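Local coordinates for protein oxidoreductase (Thermotoga maritima, PDB 1ZH8) that probably catalyses the NADP-dependent interconversion of an alcohol and a carbonyl compound, as a member of the GFO/IDH/MocA oxidoreductase family, at residues K222-L227 against Y252-N257. Sequence-based numbering, arbitrary orientation. Where two conformers were deposited one is given.
Sequences KDLSPL and YSLKGN. With NA (sodium ion), chain C; EDO (1,2-ethanediol), chain I; EDO (1,2-ethanediol), chain F.
S225 and S253 meet through their beta carbons: CB of S225 lies 3.7 Å from CB of S253, and the CA atoms of this pair are the nearest across the two loops. Residues this small let the backbones come close together. Beside them a sparse apolar contact joins two leucines end to end, CD1 of L224 standing 4.3 Å from CD1 of L254. CG of L254 lies anti to its own carbonyl carbon (chi1 -58°), which helps to bring the methyl CD1 to the L224 side chain. Both leucines also pack on the second subunit, L224 on V164 and L254 on G264 of that chain, so their apolar branches suit a place at the dimer interface.

The loops follow strands 214-222 and 245-251 of the mixed sheet in the C-terminal domain of this GFO/IDH/MocA family member, which carries a Rossmann domain for NADP.

Polar groups shape 222-227 from within. OG of S225, anti to N (chi1 177°), accepts the N-H of L227 at 3.0 Å in an ST turn, while the same residue's carbonyl O binds sodium at 2.5 Å. A carboxylate suits the cation: D223 OD1 reaches the sodium at 2.4 Å, and L228, G230 and D232 complete the site. OD2 of D232 binds the sodium and its OD1 accepts the N-H of L224.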
ATOM      1  N   LYS A 222       8.566  -6.970  -9.291  1.00 44.57           N
ATOM      2  CA  LYS A 222       9.982  -7.361  -9.247  1.00 43.66           C
ATOM      3  C   LYS A 222      10.195  -8.885  -9.248  1.00 44.74           C
ATOM      4  O   LYS A 222       9.303  -9.654  -8.883  1.00 44.72           O
ATOM      5  CB  LYS A 222      10.680  -6.734  -8.049  1.00 42.14           C
ATOM      6  CG  LYS A 222      10.642  -5.249  -8.057  1.00 40.56           C
ATOM      7  CD  LYS A 222      11.820  -4.655  -7.299  1.00 40.11           C
ATOM      8  CE  LYS A 222      11.783  -3.138  -7.404  1.00 36.15           C
ATOM      9  NZ  LYS A 222      13.020  -2.516  -6.897  1.00 47.12           N
ATOM     10  N   ASP A 223      11.380  -9.308  -9.686  1.00 45.63           N
ATOM     11  CA  ASP A 223      11.769 -10.706  -9.689  1.00 42.45           C
ATOM     12  C   ASP A 223      12.838 -10.883  -8.616  1.00 40.53           C
ATOM     13  O   ASP A 223      13.996 -10.602  -8.869  1.00 42.58           O
ATOM     14  CB  ASP A 223      12.306 -11.065 -11.074  1.00 43.75           C
ATOM     15  CG  ASP A 223      12.822 -12.507 -11.171  1.00 47.16           C
ATOM     16  OD1 ASP A 223      13.019 -13.184 -10.139  1.00 43.00           O
ATOM     17  OD2 ASP A 223      13.029 -12.983 -12.300  1.00 49.19           O
ATOM     18  N   LEU A 224      12.451 -11.349  -7.426  1.00 37.90           N
ATOM     19  CA  LEU A 224      13.343 -11.342  -6.245  1.00 36.14           C
ATOM     20  C   LEU A 224      13.939 -12.707  -5.876  1.00 35.80           C
ATOM     21  O   LEU A 224      14.923 -12.792  -5.140  1.00 33.86           O
ATOM     22  CB  LEU A 224      12.594 -10.805  -5.020  1.00 36.23           C
ATOM     23  CG  LEU A 224      12.017  -9.393  -4.992  1.00 33.84           C
ATOM     24  CD1 LEU A 224      11.157  -9.288  -3.756  1.00 32.65           C
ATOM     25  CD2 LEU A 224      13.152  -8.343  -4.994  1.00 31.84           C
ATOM     26  N   SER A 225      13.308 -13.773  -6.351  1.00 36.99           N
ATOM     27  CA  SER A 225      13.795 -15.116  -6.103  1.00 39.61           C
ATOM     28  C   SER A 225      14.191 -15.817  -7.405  1.00 38.57           C
ATOM     29  O   SER A 225      13.382 -15.896  -8.325  1.00 37.60           O
ATOM     30  CB  SER A 225      12.740 -15.950  -5.372  1.00 39.25           C
ATOM     31  OG  SER A 225      13.216 -17.277  -5.201  1.00 46.33           O
ATOM     32  N   PRO A 226      15.424 -16.345  -7.470  1.00 38.55           N
ATOM     33  CA  PRO A 226      15.834 -17.149  -8.636  1.00 39.40           C
ATOM     34  C   PRO A 226      15.148 -18.510  -8.614  1.00 41.14           C
ATOM     35  O   PRO A 226      15.266 -19.298  -9.559  1.00 40.88           O
ATOM     36  CB  PRO A 226      17.349 -17.319  -8.458  1.00 37.84           C
ATOM     37  CG  PRO A 226      17.630 -17.044  -6.995  1.00 38.59           C
ATOM     38  CD  PRO A 226      16.488 -16.209  -6.453  1.00 38.18           C
ATOM     39  N   LEU A 227      14.428 -18.783  -7.532  1.00 41.25           N
ATOM     40  CA  LEU A 227      13.784 -20.060  -7.374  1.00 40.75           C
ATOM     41  C   LEU A 227      12.437 -20.061  -8.073  1.00 40.89           C
ATOM     42  O   LEU A 227      11.965 -21.097  -8.526  1.00 40.03           O
ATOM     43  CB  LEU A 227      13.645 -20.376  -5.890  1.00 41.87           C
ATOM     44  CG  LEU A 227      12.906 -21.651  -5.485  1.00 49.90           C
ATOM     45  CD1 LEU A 227      13.637 -22.941  -5.956  1.00 54.56           C
ATOM     46  CD2 LEU A 227      12.708 -21.629  -3.973  1.00 53.29           C
ATOM     47  N   TYR A 252       5.756 -13.743  -3.326  1.00 27.89           N
ATOM     48  CA  TYR A 252       5.617 -15.181  -3.286  1.00 27.61           C
ATOM     49  C   TYR A 252       6.773 -15.852  -2.542  1.00 29.59           C
ATOM     50  O   TYR A 252       6.634 -16.999  -2.119  1.00 32.48           O
ATOM     51  CB  TYR A 252       5.437 -15.725  -4.678  1.00 24.83           C
ATOM     52  CG  TYR A 252       4.057 -15.446  -5.191  1.00 23.85           C
ATOM     53  CD1 TYR A 252       3.746 -14.218  -5.763  1.00 25.65           C
ATOM     54  CD2 TYR A 252       3.054 -16.414  -5.114  1.00 24.55           C
ATOM     55  CE1 TYR A 252       2.458 -13.949  -6.241  1.00 28.35           C
ATOM     56  CE2 TYR A 252       1.775 -16.163  -5.572  1.00 26.33           C
ATOM     57  CZ  TYR A 252       1.481 -14.927  -6.136  1.00 31.72           C
ATOM     58  OH  TYR A 252       0.217 -14.670  -6.608  1.00 29.89           O
ATOM     59  N   SER A 253       7.882 -15.140  -2.333  1.00 28.91           N
ATOM     60  CA  SER A 253       9.088 -15.782  -1.783  1.00 29.42           C
ATOM     61  C   SER A 253       9.409 -15.409  -0.331  1.00 31.10           C
ATOM     62  O   SER A 253      10.010 -16.196   0.382  1.00 31.10           O
ATOM     63  CB  SER A 253      10.283 -15.519  -2.706  0.50 29.03           C
ATOM     64  OG  SER A 253      11.437 -15.133  -1.991  0.50 31.00           O
ATOM     65  N   LEU A 254       8.976 -14.234   0.118  1.00 33.47           N
ATOM     66  CA  LEU A 254       9.258 -13.788   1.484  1.00 34.18           C
ATOM     67  C   LEU A 254       8.125 -14.063   2.481  1.00 36.37           C
ATOM     68  O   LEU A 254       6.965 -14.193   2.087  1.00 36.10           O
ATOM     69  CB  LEU A 254       9.633 -12.304   1.478  1.00 34.16           C
ATOM     70  CG  LEU A 254      10.845 -11.954   0.604  1.00 35.68           C
ATOM     71  CD1 LEU A 254      10.935 -10.458   0.404  1.00 37.90           C
ATOM     72  CD2 LEU A 254      12.145 -12.507   1.189  1.00 31.38           C
ATOM     73  N   LYS A 255       8.492 -14.141   3.763  1.00 40.39           N
ATOM     74  CA  LYS A 255       7.605 -14.486   4.881  1.00 42.57           C
ATOM     75  C   LYS A 255       7.038 -13.269   5.602  1.00 45.50           C
ATOM     76  O   LYS A 255       7.680 -12.213   5.699  1.00 44.79           O
ATOM     77  CB  LYS A 255       8.363 -15.321   5.916  1.00 41.67           C
ATOM     78  CG  LYS A 255       8.366 -16.823   5.674  1.00 44.32           C
ATOM     79  CD  LYS A 255       9.182 -17.558   6.761  1.00 54.17           C
ATOM     80  CE  LYS A 255       9.225 -19.072   6.504  1.00 57.65           C
ATOM     81  NZ  LYS A 255       9.605 -19.848   7.729  1.00 58.68           N
ATOM     82  N   GLY A 256       5.834 -13.444   6.137  1.00 48.88           N
ATOM     83  CA  GLY A 256       5.186 -12.418   6.958  1.00 50.63           C
ATOM     84  C   GLY A 256       3.733 -12.777   7.222  1.00 52.54           C
ATOM     85  O   GLY A 256       3.257 -13.867   6.840  1.00 51.58           O
ATOM     86  N   ASN A 257       3.027 -11.854   7.875  1.00 53.23           N
ATOM     87  CA  ASN A 257       1.599 -12.031   8.143  1.00 54.27           C
ATOM     88  C   ASN A 257       0.673 -11.287   7.152  1.00 53.08           C
ATOM     89  O   ASN A 257       0.733 -10.046   7.018  1.00 51.63           O
ATOM     90  CB  ASN A 257       1.250 -11.653   9.595  1.00 55.43           C
ATOM     91  CG  ASN A 257       2.071 -12.427  10.631  1.00 58.51           C
ATOM     92  OD1 ASN A 257       2.705 -11.825  11.507  1.00 57.06           O
ATOM     93  ND2 ASN A 257       2.056 -13.755  10.538  1.00 57.46           N
TER
HETATM   94 NA    NA C 329      11.560 -15.076  -9.793  1.00 40.19          NA
HETATM   95  C1  EDO I 405       3.121  -8.352   8.703  1.00 73.15           C
HETATM   96  O1  EDO I 405       3.906  -8.963   7.669  1.00 67.16           O
HETATM   97  C2  EDO I 405       3.499  -8.921  10.076  1.00 71.03           C
HETATM   98  O2  EDO I 405       4.839  -8.558  10.426  1.00 61.71           O
HETATM   99  C1  EDO F 402      12.326 -13.199   5.523  1.00 65.63           C
HETATM  100  O1  EDO F 402      11.476 -14.097   4.785  1.00 63.79           O
HETATM  101  C2  EDO F 402      11.752 -11.779   5.551  1.00 57.93           C
HETATM  102  O2  EDO F 402      10.380 -11.791   5.975  1.00 48.55           O